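Local atomic coordinates of dihydroorotase (Campylobacter jejuni subsp. jejuni, PDB entry 3PNU), a protein that probably catalyses the reversible, zinc-dependent cyclization of carbamoyl aspartate to dihydroorotate, a step of de novo pyrimidine biosynthesis. Residues D160-R165 with K233-R238. Residues are numbered along the deposited sequence; the frame is centred on the assembly and turned at random.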
loop_
_atom_site.group_PDB
_atom_site.type_symbol
_atom_site.label_atom_id
_atom_site.label_comp_id
_atom_site.label_asym_id
_atom_site.label_seq_id
_atom_site.Cartn_x
_atom_site.Cartn_y
_atom_site.Cartn_z
ATOM N N ASP A 160 0.022 -5.428 14.254
ATOM C CA ASP A 160 -1.303 -5.709 13.752
ATOM C C ASP A 160 -1.403 -5.320 12.259
ATOM O O ASP A 160 -0.404 -4.968 11.629
ATOM C CB ASP A 160 -2.282 -4.881 14.572
ATOM C CG ASP A 160 -2.256 -5.244 16.034
ATOM O OD1 ASP A 160 -2.084 -6.444 16.305
ATOM O OD2 ASP A 160 -2.422 -4.353 16.902
ATOM N N PHE A 161 -2.612 -5.371 11.708
ATOM C CA PHE A 161 -2.864 -4.966 10.343
ATOM C C PHE A 161 -2.262 -3.578 10.118
ATOM O O PHE A 161 -2.493 -2.659 10.901
ATOM C CB PHE A 161 -4.368 -4.958 10.084
ATOM C CG PHE A 161 -4.739 -4.615 8.676
ATOM C CD1 PHE A 161 -4.502 -5.511 7.650
ATOM C CD2 PHE A 161 -5.350 -3.412 8.377
ATOM C CE1 PHE A 161 -4.844 -5.205 6.339
ATOM C CE2 PHE A 161 -5.707 -3.111 7.077
ATOM C CZ PHE A 161 -5.451 -4.009 6.057
ATOM N N VAL A 162 -1.527 -3.446 9.018
ATOM C CA VAL A 162 -0.760 -2.255 8.683
ATOM C C VAL A 162 -1.430 -0.900 8.854
ATOM O O VAL A 162 -0.811 0.014 9.369
ATOM C CB VAL A 162 -0.123 -2.376 7.251
ATOM C CG1 VAL A 162 -1.180 -2.316 6.173
ATOM C CG2 VAL A 162 0.965 -1.285 7.050
ATOM N N MET A 163 -2.694 -0.766 8.478
ATOM C CA MET A 163 -3.361 0.504 8.626
ATOM C C MET A 163 -3.735 0.817 10.074
ATOM O O MET A 163 -4.061 1.989 10.379
ATOM C CB MET A 163 -4.629 0.531 7.786
ATOM C CG MET A 163 -4.392 0.284 6.314
ATOM S SD MET A 163 -3.187 1.439 5.603
ATOM C CE MET A 163 -4.081 2.956 5.869
ATOM N N ASP A 164 -3.688 -0.191 10.960
ATOM C CA ASP A 164 -4.066 -0.002 12.371
ATOM C C ASP A 164 -2.891 -0.029 13.357
ATOM O O ASP A 164 -3.079 0.090 14.561
ATOM C CB ASP A 164 -4.995 -1.139 12.813
ATOM C CG ASP A 164 -6.278 -1.232 12.001
ATOM O OD1 ASP A 164 -6.704 -0.256 11.355
ATOM O OD2 ASP A 164 -6.888 -2.312 12.056
ATOM N N ARG A 165 -1.683 -0.186 12.865
ATOM C CA ARG A 165 -0.550 -0.315 13.758
ATOM C C ARG A 165 -0.374 0.835 14.712
ATOM O O ARG A 165 -0.061 0.605 15.887
ATOM C CB ARG A 165 0.733 -0.535 12.977
ATOM C CG ARG A 165 0.758 -1.847 12.293
ATOM C CD ARG A 165 1.974 -2.006 11.441
ATOM N NE ARG A 165 1.965 -3.325 10.846
ATOM C CZ ARG A 165 2.782 -3.726 9.885
ATOM N NH1 ARG A 165 3.697 -2.899 9.393
ATOM N NH2 ARG A 165 2.671 -4.964 9.406
ATOM N N LYS A 233 7.191 4.047 6.873
ATOM C CA LYS A 233 6.581 3.576 8.084
ATOM C C LYS A 233 6.624 4.744 9.075
ATOM O O LYS A 233 7.675 5.357 9.264
ATOM C CB LYS A 233 7.344 2.358 8.613
ATOM C CG LYS A 233 7.269 1.164 7.643
ATOM C CD LYS A 233 8.006 -0.057 8.168
ATOM C CE LYS A 233 8.025 -1.241 7.141
ATOM N NZ LYS A 233 6.711 -1.902 6.978
ATOM N N PRO A 234 5.481 5.094 9.683
ATOM C CA PRO A 234 4.158 4.514 9.507
ATOM C C PRO A 234 3.562 4.949 8.192
ATOM O O PRO A 234 3.742 6.083 7.759
ATOM C CB PRO A 234 3.361 5.096 10.677
ATOM C CG PRO A 234 4.404 5.619 11.630
ATOM C CD PRO A 234 5.485 6.085 10.769
ATOM N N ILE A 235 2.853 4.034 7.562
ATOM C CA ILE A 235 2.229 4.267 6.283
ATOM C C ILE A 235 1.333 5.502 6.297
ATOM O O ILE A 235 0.699 5.809 7.306
ATOM C CB ILE A 235 1.381 3.010 5.893
ATOM C CG1 ILE A 235 0.949 3.077 4.440
ATOM C CG2 ILE A 235 0.167 2.799 6.851
ATOM C CD1 ILE A 235 2.119 3.031 3.487
ATOM N N ALA A 236 1.284 6.221 5.187
ATOM C CA ALA A 236 0.380 7.362 5.083
ATOM C C ALA A 236 -1.040 6.788 5.189
ATOM O O ALA A 236 -1.334 5.730 4.635
ATOM C CB ALA A 236 0.564 8.097 3.782
ATOM N N LYS A 237 -1.928 7.494 5.866
ATOM C CA LYS A 237 -3.271 6.968 6.114
ATOM C C LYS A 237 -4.406 7.734 5.430
ATOM O O LYS A 237 -4.315 8.010 4.238
ATOM C CB LYS A 237 -3.452 6.798 7.642
ATOM C CG LYS A 237 -2.406 5.773 8.191
ATOM C CD LYS A 237 -2.402 5.593 9.636
ATOM C CE LYS A 237 -1.354 4.582 10.053
ATOM N NZ LYS A 237 0.021 4.993 9.754
ATOM N N ARG A 238 -5.466 8.067 6.161
ATOM C CA ARG A 238 -6.628 8.691 5.570
ATOM C C ARG A 238 -6.636 10.201 5.529
ATOM O O ARG A 238 -5.838 10.877 6.195
ATOM C CB ARG A 238 -7.885 8.226 6.320
ATOM C CG ARG A 238 -8.168 6.751 6.169
ATOM C CD ARG A 238 -9.353 6.302 7.004
ATOM N NE ARG A 238 -9.666 4.910 6.688
ATOM C CZ ARG A 238 -10.540 4.514 5.769
ATOM N NH1 ARG A 238 -11.239 5.402 5.062
ATOM N NH2 ARG A 238 -10.725 3.212 5.557
HETATM O O HOH W 1 0.638 2.321 10.948
#
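The guanidinium of R165 meets K233 at its edge, where K233 NZ lies near the plane, 4.0 Å from R165 NH1; at the opposite edge R165 NE gives D160 O a nearly straight hydrogen bond (165°), and V162 CA covers one face, offset toward the rim. Here, in the amidohydrolase TIM barrel, the loop after strand 152-154 and the one between helices 218-223 and 239-250 come together beside the zinc site and the dimer interface. Each cation also hydrogen-bonds a backbone carbonyl of the second subunit, R165 NH1 to G223 O and K233 NZ to G224 O, which probably eases their proximity. K233 also comes close to the zinc ligand H155.

Farther along, the contact is apolar. M163, bent at both chi2 and chi3, curls across I235 and sets SD 3.8 Å from I235 CG2, a methyl that V162 CG2 also approaches, at 4.2 Å. M163 CE goes on to K237 CG, the side chains running past each other in opposite directions; L218 of the same subunit, in helix 218-223, packs against both M163 and I235.

No direct hydrogen bond joins the segments, but a water bridges them, donating to V162 O and accepting from K237 NZ. The turn at chi4 (64°) brings that ammonium back over its own loop, where besides T191 OG1 it reaches a lone pair of I235 O, with NZ 2.7 Å from the oxygen.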